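Local atomic coordinates of CBIX (Paracoccus pantotrophus, PDB entry 4CCS), a protein that probably acts as the terminal chelatase of siroheme biosynthesis in denitrifying bacteria, inserting iron into sirohydrochlorin. Residues A[117-122]-A[148-152]; A[175-181]-A[204-210]; A[126-130]-A[158-162]; A[26-30]-A[212-216]; A[8-12]-A[183-189]. All blocks are in the same frame, centred on the assembly; numbering follows the deposited sequence.

Interaction 1: residues A[117-122]-A[148-152]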
# COMPACT_ATOMS: atom_id res chain seq x y z
N LEU A 117 11.93 -20.99 -2.76
CA LEU A 117 12.07 -19.54 -2.69
C LEU A 117 13.47 -19.06 -3.09
O LEU A 117 13.58 -18.08 -3.82
CB LEU A 117 11.63 -19.01 -1.31
CG LEU A 117 11.41 -17.50 -1.17
CD1 LEU A 117 10.46 -16.97 -2.25
CD2 LEU A 117 10.87 -17.16 0.21
N ALA A 118 14.52 -19.82 -2.69
CA ALA A 118 15.92 -19.49 -3.03
C ALA A 118 16.20 -19.51 -4.53
O ALA A 118 17.11 -18.82 -4.98
CB ALA A 118 16.88 -20.41 -2.28
N GLY A 119 15.41 -20.27 -5.31
CA GLY A 119 15.57 -20.39 -6.76
C GLY A 119 14.52 -19.55 -7.53
O GLY A 119 14.35 -19.76 -8.73
N THR A 120 13.83 -18.61 -6.85
CA THR A 120 12.79 -17.76 -7.46
C THR A 120 13.27 -16.30 -7.53
O THR A 120 13.82 -15.79 -6.56
CB THR A 120 11.45 -17.92 -6.71
OG1 THR A 120 11.10 -19.31 -6.67
CG2 THR A 120 10.29 -17.16 -7.37
N ARG A 121 13.01 -15.64 -8.67
CA ARG A 121 13.35 -14.25 -8.91
C ARG A 121 12.16 -13.39 -8.47
O ARG A 121 11.01 -13.72 -8.81
CB ARG A 121 13.66 -14.08 -10.42
CG ARG A 121 13.98 -12.68 -10.89
CD ARG A 121 15.33 -12.18 -10.39
NE ARG A 121 15.83 -11.06 -11.19
CZ ARG A 121 15.39 -9.81 -11.08
NH1 ARG A 121 14.41 -9.51 -10.22
NH2 ARG A 121 15.88 -8.86 -11.86
N LEU A 122 12.42 -12.29 -7.73
CA LEU A 122 11.36 -11.42 -7.22
C LEU A 122 11.31 -10.06 -7.87
O LEU A 122 12.35 -9.44 -8.09
CB LEU A 122 11.46 -11.27 -5.69
CG LEU A 122 11.46 -12.58 -4.90
CD1 LEU A 122 11.57 -12.31 -3.42
CD2 LEU A 122 10.21 -13.42 -5.23
N PRO A 148 17.56 -11.54 0.43
CA PRO A 148 18.32 -12.60 1.11
C PRO A 148 17.61 -13.96 1.15
O PRO A 148 18.27 -14.98 1.33
CB PRO A 148 18.52 -12.06 2.53
CG PRO A 148 18.52 -10.61 2.36
CD PRO A 148 17.43 -10.37 1.34
N TYR A 149 16.28 -13.96 0.95
CA TYR A 149 15.48 -15.19 0.99
C TYR A 149 15.23 -15.81 -0.38
O TYR A 149 14.75 -16.94 -0.46
CB TYR A 149 14.16 -14.93 1.73
CG TYR A 149 14.35 -14.30 3.08
CD1 TYR A 149 14.67 -15.08 4.20
CD2 TYR A 149 14.25 -12.92 3.26
CE1 TYR A 149 14.87 -14.50 5.45
CE2 TYR A 149 14.45 -12.33 4.50
CZ TYR A 149 14.74 -13.13 5.60
OH TYR A 149 14.92 -12.54 6.82
N ALA A 150 15.58 -15.09 -1.45
CA ALA A 150 15.32 -15.53 -2.82
C ALA A 150 16.54 -15.52 -3.72
O ALA A 150 17.65 -15.28 -3.23
CB ALA A 150 14.23 -14.64 -3.41
N ALA A 151 16.35 -15.77 -5.04
CA ALA A 151 17.45 -15.75 -6.02
C ALA A 151 17.96 -14.32 -6.21
O ALA A 151 19.18 -14.10 -6.25
CB ALA A 151 16.99 -16.33 -7.35
N ALA A 152 17.03 -13.35 -6.26
CA ALA A 152 17.29 -11.91 -6.40
C ALA A 152 15.97 -11.15 -6.26
O ALA A 152 14.91 -11.75 -6.37
CB ALA A 152 17.90 -11.62 -7.78
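Leu122 and Ala150 meet where two neighbouring parallel strands, 121-126 and 152-157, begin; helix 134-146 links these strands in a beta-alpha-beta crossover. One branch of the leucine does the touching: CD1 of Leu122 lies 3.5 Å from CB of Ala150. With Leu122 CG anti to its carbonyl carbon (chi1 -55°), CD1 is brought up to the alanine methyl, whose other neighbours are the carbonyl oxygens of Leu117 and Thr120. Arg121, bent at chi2 (69°), brings CD alongside the methyl of Ala152, 3.7 Å from its CB. Its guanidinium passes on to the hydroxyl of Thr154 in the next part of strand 152-157. Leu117, on the short 3-10 turn, rests its CG against Tyr149 O rather than against the tyrosine ring, which leads away. Helix 98-113 covers Leu117 and Leu122 with Ile106. Two backbone bonds fasten the strand starts: Ala151 N to Thr120 O (3.0 Å) and Leu122 N to Ala152 O (2.9 Å). Between them Ala152 N is buried without a partner, while Ala150 CA makes a CA-H...O contact of 3.2 Å with Leu117 O.

Interaction 2: residues A[175-181]-A[204-210]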
# COMPACT_ATOMS: atom_id res chain seq x y z
N ALA A 175 9.47 -16.77 -11.37
CA ALA A 175 9.50 -15.38 -10.93
C ALA A 175 8.15 -15.01 -10.36
O ALA A 175 7.12 -15.53 -10.79
CB ALA A 175 9.84 -14.47 -12.11
N ILE A 176 8.16 -14.14 -9.35
CA ILE A 176 6.94 -13.68 -8.68
C ILE A 176 6.97 -12.16 -8.65
O ILE A 176 7.96 -11.58 -8.18
CB ILE A 176 6.78 -14.25 -7.24
CG1 ILE A 176 6.64 -15.79 -7.21
CG2 ILE A 176 5.63 -13.59 -6.48
CD1 ILE A 176 6.93 -16.44 -5.87
N CYS A 177 5.88 -11.54 -9.10
CA CYS A 177 5.69 -10.11 -9.02
C CYS A 177 4.64 -9.77 -7.94
O CYS A 177 3.49 -10.24 -8.00
CB CYS A 177 5.29 -9.53 -10.38
SG CYS A 177 4.95 -7.75 -10.33
N LEU A 178 5.04 -8.96 -6.96
CA LEU A 178 4.17 -8.47 -5.90
C LEU A 178 3.88 -6.97 -6.15
O LEU A 178 4.82 -6.16 -6.11
CB LEU A 178 4.82 -8.66 -4.52
CG LEU A 178 4.03 -8.10 -3.32
CD1 LEU A 178 2.61 -8.77 -3.20
CD2 LEU A 178 4.82 -8.26 -2.04
N PRO A 179 2.59 -6.59 -6.38
CA PRO A 179 2.25 -5.17 -6.57
C PRO A 179 2.21 -4.48 -5.21
O PRO A 179 1.40 -4.83 -4.35
CB PRO A 179 0.86 -5.21 -7.23
CG PRO A 179 0.76 -6.58 -7.83
CD PRO A 179 1.50 -7.46 -6.84
N LEU A 180 3.10 -3.51 -5.03
CA LEU A 180 3.19 -2.78 -3.78
C LEU A 180 2.24 -1.59 -3.83
O LEU A 180 2.66 -0.45 -4.03
CB LEU A 180 4.67 -2.41 -3.52
CG LEU A 180 5.02 -2.01 -2.10
CD1 LEU A 180 5.10 -3.24 -1.21
CD2 LEU A 180 6.36 -1.25 -2.09
N PHE A 181 0.92 -1.89 -3.70
CA PHE A 181 -0.18 -0.91 -3.73
C PHE A 181 -1.06 -1.11 -2.48
O PHE A 181 -1.37 -2.25 -2.12
CB PHE A 181 -1.03 -1.09 -5.01
CG PHE A 181 -0.34 -0.65 -6.28
CD1 PHE A 181 0.59 -1.48 -6.91
CD2 PHE A 181 -0.58 0.60 -6.83
CE1 PHE A 181 1.26 -1.06 -8.07
CE2 PHE A 181 0.06 1.01 -8.01
CZ PHE A 181 0.97 0.17 -8.62
N LEU A 204 4.45 -15.44 -11.94
CA LEU A 204 3.21 -15.29 -11.20
C LEU A 204 3.03 -13.85 -10.75
O LEU A 204 3.97 -13.24 -10.25
CB LEU A 204 3.27 -16.23 -9.97
CG LEU A 204 2.06 -16.24 -9.04
CD1 LEU A 204 0.82 -16.80 -9.75
CD2 LEU A 204 2.36 -17.09 -7.81
N VAL A 205 1.83 -13.31 -10.94
CA VAL A 205 1.54 -11.94 -10.53
C VAL A 205 0.53 -12.02 -9.41
O VAL A 205 -0.58 -12.50 -9.61
CB VAL A 205 1.03 -11.05 -11.70
CG1 VAL A 205 0.91 -9.59 -11.25
CG2 VAL A 205 1.96 -11.16 -12.91
N LEU A 206 0.92 -11.56 -8.22
CA LEU A 206 0.07 -11.63 -7.04
C LEU A 206 -0.93 -10.48 -6.95
O LEU A 206 -0.72 -9.46 -7.60
CB LEU A 206 0.96 -11.66 -5.76
CG LEU A 206 2.00 -12.80 -5.64
CD1 LEU A 206 2.74 -12.70 -4.30
CD2 LEU A 206 1.32 -14.18 -5.75
N PRO A 207 -1.99 -10.62 -6.11
CA PRO A 207 -2.90 -9.50 -5.85
C PRO A 207 -2.08 -8.39 -5.13
O PRO A 207 -1.04 -8.71 -4.53
CB PRO A 207 -3.94 -10.11 -4.88
CG PRO A 207 -3.95 -11.54 -5.20
CD PRO A 207 -2.54 -11.88 -5.56
N PRO A 208 -2.54 -7.09 -5.17
CA PRO A 208 -1.82 -6.00 -4.49
C PRO A 208 -1.75 -6.28 -2.98
O PRO A 208 -2.67 -6.90 -2.42
CB PRO A 208 -2.63 -4.75 -4.83
CG PRO A 208 -4.00 -5.26 -5.10
CD PRO A 208 -3.80 -6.59 -5.76
N VAL A 209 -0.63 -5.90 -2.35
CA VAL A 209 -0.35 -6.15 -0.92
C VAL A 209 -1.47 -5.61 0.01
O VAL A 209 -1.76 -6.26 1.00
CB VAL A 209 1.07 -5.67 -0.51
CG1 VAL A 209 1.21 -4.14 -0.54
CG2 VAL A 209 1.49 -6.25 0.85
N GLY A 210 -2.10 -4.46 -0.33
CA GLY A 210 -3.17 -3.85 0.48
C GLY A 210 -4.40 -4.76 0.71
O GLY A 210 -5.16 -4.51 1.64
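Cys177 is gripped by segment 204-210 at both backbone polar atoms: its N gives a nearly straight bond to Leu204 O (2.8 Å, 174° at the hydrogen), and its O takes one from Leu206 N (2.9 Å). Together with Leu204 N to Ala175 O, these bonds pair the two strands in parallel. The pairing breaks at Pro207 and Pro208, which have no N-H to offer, and resumes with Val209 N to Pro179 O (3.0 Å) and Gly210 N to Phe181 O (2.9 Å). In the gap the ring of Pro179 presses on the backbone, its CD 3.1 Å from Leu206 O. On one side of the sheet Leu206 points CD1 between two side chains of the other strand, 3.7 Å from Ile176 CG2 and 4.1 Å from Leu178 CD1. Leu180 and Val209 lie side by side there, pointing the same way, and CG1 of Val209, lodged between its own N and carbonyl carbon (chi1 69°), also reaches Phe181 O. Leu180 centres an inverse gamma turn that swings Phe181 back, CB to CB against Pro208. Outside this shell, helix 98-113 backs Leu178, Leu180 and Leu206 through Cys102, Ile106 and Ala109. Helix 192-199 covers Pro179, Phe181 and Val205 from Leu192 and Leu196, and strand 121-126 flanks 175-179 on the side away from the edge strand 204-205.

Interaction 3: residues A[126-130]-A[158-162]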
# COMPACT_ATOMS: atom_id res chain seq x y z
N ALA A 126 5.68 -1.08 -8.23
CA ALA A 126 5.08 0.01 -7.47
C ALA A 126 4.84 1.24 -8.34
O ALA A 126 5.41 1.35 -9.43
CB ALA A 126 5.97 0.36 -6.28
N HIS A 127 3.98 2.15 -7.88
CA HIS A 127 3.67 3.37 -8.62
C HIS A 127 4.92 4.24 -8.78
O HIS A 127 5.20 4.72 -9.88
CB HIS A 127 2.55 4.17 -7.93
CG HIS A 127 2.09 5.36 -8.73
ND1 HIS A 127 1.29 5.20 -9.86
CD2 HIS A 127 2.28 6.68 -8.52
CE1 HIS A 127 1.04 6.42 -10.31
NE2 HIS A 127 1.61 7.35 -9.53
N GLY A 128 5.68 4.41 -7.69
CA GLY A 128 6.84 5.29 -7.69
C GLY A 128 6.31 6.74 -7.66
O GLY A 128 5.17 6.97 -7.28
N SER A 129 7.13 7.70 -8.08
CA SER A 129 6.74 9.12 -8.08
C SER A 129 7.66 9.91 -8.99
O SER A 129 8.86 9.62 -9.06
CB SER A 129 6.79 9.70 -6.67
OG SER A 129 6.43 11.07 -6.63
N GLY A 130 7.11 10.93 -9.65
CA GLY A 130 7.89 11.83 -10.49
C GLY A 130 8.29 13.10 -9.70
O GLY A 130 9.19 13.83 -10.13
N ILE A 158 5.89 2.63 -12.29
CA ILE A 158 5.00 3.17 -13.32
C ILE A 158 5.44 4.61 -13.68
O ILE A 158 5.47 4.95 -14.86
CB ILE A 158 3.51 3.07 -12.86
CG1 ILE A 158 3.01 1.61 -12.95
CG2 ILE A 158 2.57 3.98 -13.70
CD1 ILE A 158 3.02 0.86 -11.71
N GLU A 159 5.78 5.42 -12.66
CA GLU A 159 6.13 6.84 -12.83
C GLU A 159 7.60 7.16 -13.07
O GLU A 159 7.91 8.28 -13.48
CB GLU A 159 5.65 7.65 -11.62
CG GLU A 159 4.15 7.80 -11.54
CD GLU A 159 3.51 8.61 -12.65
OE1 GLU A 159 3.94 9.77 -12.87
OE2 GLU A 159 2.60 8.08 -13.32
N GLU A 160 8.50 6.21 -12.82
CA GLU A 160 9.92 6.50 -12.93
C GLU A 160 10.72 5.30 -13.34
O GLU A 160 10.21 4.17 -13.29
CB GLU A 160 10.43 7.06 -11.58
CG GLU A 160 10.35 6.05 -10.45
CD GLU A 160 10.66 6.61 -9.08
OE1 GLU A 160 11.83 6.94 -8.81
OE2 GLU A 160 9.72 6.68 -8.25
N ALA A 161 11.96 5.54 -13.79
CA ALA A 161 12.86 4.46 -14.17
C ALA A 161 13.38 3.80 -12.86
O ALA A 161 13.57 4.51 -11.88
CB ALA A 161 14.03 5.01 -14.99
N PRO A 162 13.59 2.47 -12.85
CA PRO A 162 13.37 1.52 -13.94
C PRO A 162 11.87 1.29 -14.15
O PRO A 162 11.16 0.98 -13.19
CB PRO A 162 14.14 0.27 -13.47
CG PRO A 162 14.13 0.35 -11.97
CD PRO A 162 14.17 1.82 -11.65
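His127 and Glu159 face each other in the loops that follow two adjacent parallel strands, 121-126 and 152-157, at the C-terminal end of the sheet in this chelatase-family domain. The tight part is the backbone grip on His127 O, which accepts from two amides: Glu159 N comes nearly straight on at 2.9 Å, whereas Ile158 N stands above the carbonyl plane at 3.3 Å. Ile158 brings CD1 to 3.3 Å from Ala126 O, and Phe181 packs against it. The looser, solvent side is the exposed Glu159 against the His127 ring. Bent at chi2 (-66°), Glu159 lays its methylene CG over one face of the imidazole, 3.6 Å from the ring centroid, in a CH-pi contact offset toward the rim. Its carboxylate plane is only 21° from that of the ring. The ring is tied down at ND1, which is hydrogen-bonded to Asp190. The next residue, Glu160, is a second firm anchor: OE1 is held by Ser136, and OE2 lies close over Gly128, whose positive phi turns the chain here. That same OE2 takes the amide of Ser129 on its anti side, 30° out of the carboxylate plane, with Ser129 N 2.8 Å away.

Interaction 4: residues A[26-30]-A[212-216]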
# COMPACT_ATOMS: atom_id res chain seq x y z
N LEU A 26 -12.50 -2.22 4.79
CA LEU A 26 -11.20 -2.37 5.43
C LEU A 26 -11.25 -1.89 6.89
O LEU A 26 -10.82 -2.61 7.78
CB LEU A 26 -10.10 -1.61 4.65
CG LEU A 26 -8.67 -1.71 5.25
CD1 LEU A 26 -8.12 -3.13 5.13
CD2 LEU A 26 -7.73 -0.73 4.58
N ALA A 27 -11.83 -0.70 7.14
CA ALA A 27 -11.96 -0.16 8.50
C ALA A 27 -12.80 -1.08 9.39
O ALA A 27 -12.50 -1.18 10.59
CB ALA A 27 -12.56 1.23 8.46
N ALA A 28 -13.81 -1.78 8.81
CA ALA A 28 -14.67 -2.73 9.52
C ALA A 28 -13.89 -3.99 9.95
O ALA A 28 -14.24 -4.59 10.96
CB ALA A 28 -15.87 -3.11 8.68
N ARG A 29 -12.83 -4.37 9.21
CA ARG A 29 -11.97 -5.50 9.56
C ARG A 29 -10.97 -5.08 10.64
O ARG A 29 -10.64 -5.88 11.52
CB ARG A 29 -11.27 -6.09 8.33
CG ARG A 29 -12.20 -6.85 7.38
CD ARG A 29 -11.63 -6.91 5.98
NE ARG A 29 -10.59 -7.94 5.85
CZ ARG A 29 -9.55 -7.87 5.03
NH1 ARG A 29 -9.36 -6.79 4.26
NH2 ARG A 29 -8.66 -8.86 4.98
N VAL A 30 -10.52 -3.81 10.61
CA VAL A 30 -9.61 -3.21 11.60
C VAL A 30 -10.34 -3.09 12.96
O VAL A 30 -9.79 -3.47 14.00
CB VAL A 30 -9.04 -1.85 11.11
CG1 VAL A 30 -8.28 -1.10 12.21
CG2 VAL A 30 -8.15 -2.03 9.87
N ALA A 212 -4.16 -8.10 1.32
CA ALA A 212 -3.74 -9.28 2.09
C ALA A 212 -4.56 -9.48 3.37
O ALA A 212 -4.95 -8.50 3.99
CB ALA A 212 -2.25 -9.22 2.41
N PRO A 213 -4.77 -10.75 3.81
CA PRO A 213 -5.57 -10.99 5.03
C PRO A 213 -4.97 -10.40 6.30
O PRO A 213 -5.72 -10.07 7.22
CB PRO A 213 -5.72 -12.52 5.10
CG PRO A 213 -4.88 -13.09 4.03
CD PRO A 213 -4.56 -11.99 3.04
N GLN A 214 -3.64 -10.22 6.35
CA GLN A 214 -2.98 -9.70 7.56
C GLN A 214 -2.96 -8.17 7.64
O GLN A 214 -2.49 -7.65 8.64
CB GLN A 214 -1.56 -10.25 7.72
CG GLN A 214 -1.48 -11.77 7.77
CD GLN A 214 -1.45 -12.45 6.41
OE1 GLN A 214 -1.58 -11.82 5.35
NE2 GLN A 214 -1.35 -13.77 6.40
N VAL A 215 -3.42 -7.45 6.59
CA VAL A 215 -3.40 -5.98 6.61
C VAL A 215 -4.23 -5.39 7.78
O VAL A 215 -3.70 -4.52 8.46
CB VAL A 215 -3.76 -5.35 5.23
CG1 VAL A 215 -3.99 -3.84 5.35
CG2 VAL A 215 -2.67 -5.65 4.19
N PRO A 216 -5.50 -5.83 8.03
CA PRO A 216 -6.24 -5.24 9.17
C PRO A 216 -5.48 -5.33 10.51
O PRO A 216 -5.42 -4.33 11.22
CB PRO A 216 -7.55 -6.02 9.18
CG PRO A 216 -7.75 -6.42 7.76
CD PRO A 216 -6.36 -6.74 7.26
O HOH W 1 -6.58 -6.19 3.42
O HOH W 2 -8.67 -10.34 7.35
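Val30, on the last turn of helix 16-30, brings its CA to 4.6 Å from that of Pro216, just after a type I turn from Ala212 to Val215 leads into helix 215-226. Pro216 carries most of the side-chain contact. Its CG lies over the centre of one face of the Arg29 guanidinium, 3.6 Å from CZ, and also touches Arg29 CB. The arginine folds over the proline because its chain bends at chi3 (79°), which turns the flat group back toward the turn. At the guanidinium edge, NH2 passes near Pro213 CA. Two waters complete the polar link: one accepts from Arg29 NH1 (3.0 Å) and donates to Ala212 O, the other accepts from Arg29 NH2 (2.8 Å) and donates to Pro213 O. The carbonyls of Ala212 and Pro213 are thus linked through water to one guanidinium. Beside the guanidinium the contact is apolar: Leu26 CD1 meets Val215 CG1 at 4.2 Å, the two side chains at about a right angle, and Val30 CG2 touches Pro216 CA at 3.8 Å. Ile219 and Ile223 extend the apolar seam along the second helix. The arrangement is consistent with the two-lobed chelatase fold, in which the C-terminal helix crosses back to the N-terminal lobe.

Interaction 5: residues A[8-12]-A[183-189]. With EDO (1,2-ethanediol), chain D.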
# COMPACT_ATOMS: atom_id res chain seq x y z
N VAL A 8 -7.67 6.59 5.83
CA VAL A 8 -7.85 7.45 4.65
C VAL A 8 -7.11 6.94 3.43
O VAL A 8 -5.89 6.74 3.48
CB VAL A 8 -7.48 8.92 5.00
CG1 VAL A 8 -7.59 9.83 3.77
CG2 VAL A 8 -8.36 9.46 6.13
N ALA A 9 -7.83 6.77 2.32
CA ALA A 9 -7.24 6.39 1.05
C ALA A 9 -7.17 7.61 0.12
O ALA A 9 -8.02 8.51 0.19
CB ALA A 9 -8.06 5.31 0.39
N HIS A 10 -6.17 7.61 -0.78
CA HIS A 10 -6.07 8.61 -1.85
C HIS A 10 -7.26 8.38 -2.77
O HIS A 10 -7.66 7.24 -2.99
CB HIS A 10 -4.80 8.39 -2.70
CG HIS A 10 -3.64 9.21 -2.26
ND1 HIS A 10 -3.74 10.57 -2.04
CD2 HIS A 10 -2.37 8.82 -2.01
CE1 HIS A 10 -2.54 10.96 -1.64
NE2 HIS A 10 -1.68 9.94 -1.61
N GLY A 11 -7.84 9.44 -3.34
CA GLY A 11 -8.94 9.17 -4.26
C GLY A 11 -8.39 8.78 -5.64
O GLY A 11 -7.21 9.01 -5.93
N GLN A 12 -9.23 8.17 -6.47
CA GLN A 12 -8.87 7.80 -7.84
C GLN A 12 -10.01 8.27 -8.75
O GLN A 12 -11.11 8.50 -8.23
CB GLN A 12 -8.66 6.27 -7.96
CG GLN A 12 -7.37 5.78 -7.27
CD GLN A 12 -6.13 6.21 -8.01
OE1 GLN A 12 -5.79 5.64 -9.04
NE2 GLN A 12 -5.50 7.29 -7.58
N THR A 183 -4.28 0.10 -2.14
CA THR A 183 -5.70 -0.10 -2.48
C THR A 183 -5.85 -0.69 -3.86
O THR A 183 -4.99 -0.48 -4.72
CB THR A 183 -6.52 1.22 -2.41
OG1 THR A 183 -6.17 2.08 -3.51
CG2 THR A 183 -6.39 1.95 -1.07
N GLN A 184 -6.98 -1.39 -4.08
CA GLN A 184 -7.30 -1.96 -5.39
C GLN A 184 -7.51 -0.84 -6.42
O GLN A 184 -7.04 -0.97 -7.54
CB GLN A 184 -8.52 -2.92 -5.33
CG GLN A 184 -8.84 -3.62 -6.67
CD GLN A 184 -7.81 -4.68 -7.06
OE1 GLN A 184 -6.74 -4.39 -7.60
NE2 GLN A 184 -8.11 -5.94 -6.79
N ALA A 185 -8.17 0.28 -6.03
CA ALA A 185 -8.43 1.40 -6.97
C ALA A 185 -7.13 1.97 -7.54
O ALA A 185 -7.01 2.12 -8.75
CB ALA A 185 -9.26 2.49 -6.29
N GLU A 186 -6.11 2.19 -6.68
CA GLU A 186 -4.81 2.69 -7.16
C GLU A 186 -4.10 1.66 -8.02
O GLU A 186 -3.50 2.03 -9.04
CB GLU A 186 -3.93 3.14 -6.00
CG GLU A 186 -4.50 4.36 -5.30
CD GLU A 186 -3.85 4.60 -3.96
OE1 GLU A 186 -4.06 3.80 -3.02
OE2 GLU A 186 -3.09 5.58 -3.87
N HIS A 187 -4.18 0.37 -7.65
CA HIS A 187 -3.58 -0.73 -8.40
C HIS A 187 -4.16 -0.81 -9.83
O HIS A 187 -3.40 -0.80 -10.79
CB HIS A 187 -3.78 -2.06 -7.67
CG HIS A 187 -3.31 -3.26 -8.44
ND1 HIS A 187 -4.18 -4.30 -8.77
CD2 HIS A 187 -2.08 -3.56 -8.93
CE1 HIS A 187 -3.45 -5.19 -9.43
NE2 HIS A 187 -2.18 -4.78 -9.55
N VAL A 188 -5.50 -0.88 -9.95
CA VAL A 188 -6.21 -1.01 -11.24
C VAL A 188 -5.87 0.15 -12.19
O VAL A 188 -5.58 -0.09 -13.36
CB VAL A 188 -7.75 -1.21 -11.03
CG1 VAL A 188 -8.53 -1.09 -12.34
CG2 VAL A 188 -8.03 -2.57 -10.37
N THR A 189 -5.83 1.40 -11.66
CA THR A 189 -5.47 2.60 -12.46
C THR A 189 -4.14 2.44 -13.22
O THR A 189 -4.05 2.84 -14.39
CB THR A 189 -5.44 3.83 -11.55
OG1 THR A 189 -6.75 4.04 -11.03
CG2 THR A 189 -4.93 5.11 -12.25
C1 EDO D . -7.05 12.47 -4.89
O1 EDO D . -8.36 12.35 -4.32
C2 EDO D . -6.04 12.77 -3.79
O2 EDO D . -6.13 11.74 -2.81
O HOH W 3 -4.58 5.25 -0.79
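Gln12 and Glu186 supply much of the van der Waals contact, their side chains crossing at about a right angle with Gln12 CD 3.7 Å from Glu186 CG. The glutamine, bent at chi2 (-71°), also sets its CG on the methyl of Ala185, while Ala9 and Thr183 touch through methyl groups 4.0 Å apart. Among the polar contacts, the amide oxygen of Gln12 reaches the hydroxyl of Thr189, OE1 to OG1 2.7 Å, although Ala185 O is also within reach of that proton. The amide nitrogen turns back to Gly11 O, which helps fix the rotation of the group. Thr183 stands at the N-cap of helix 184-189: its OG1 accepts from Glu186 N (3.2 Å) and donates to Glu186 OE1 (2.8 Å), holding the carboxylate against the helix start. A water joins the segments, accepting from His10 N (2.8 Å) and lying 2.7 Å from Glu186 OE1. Glu186 OE2 sits near the edge of the His10 ring. Ethanediol, probably from the crystallisation liquor, places O2 in the imidazole plane, 2.8 Å from His10 ND1, and also takes the amide of Gly11. Phe63 stacks with the His10 ring and Phe69 meets it edge-to-face. The contact joins the chain's two halves, consistent with the two-lobed chelatase fold: the end of strand 4-9 in the first sheet faces the helix after strand 175-179 of the second, with helix 16-30 beside them.

From the N terminus, segment 8-12 opens interaction 5 and segment 26-30 opens interaction 4; both reach far down the chain, to 183-189 and 212-216, so their loops cross and tie the first half of the protein to the second. Within both spans lie interactions 1 and 3, at opposite ends of strands 121-126 and 152-157; they cross, 1 closing at 148-152 and 3 at 158-162. Interaction 2 opens afterwards at 175-181 and closes at 204-210, crossing interaction 5 yet enclosed by interaction 4. It touches 1 through Arg121 O and Ile176 N, 3 through Phe181, 4 through Val215 and 5 through His187, joining the second sheet to both links between the halves.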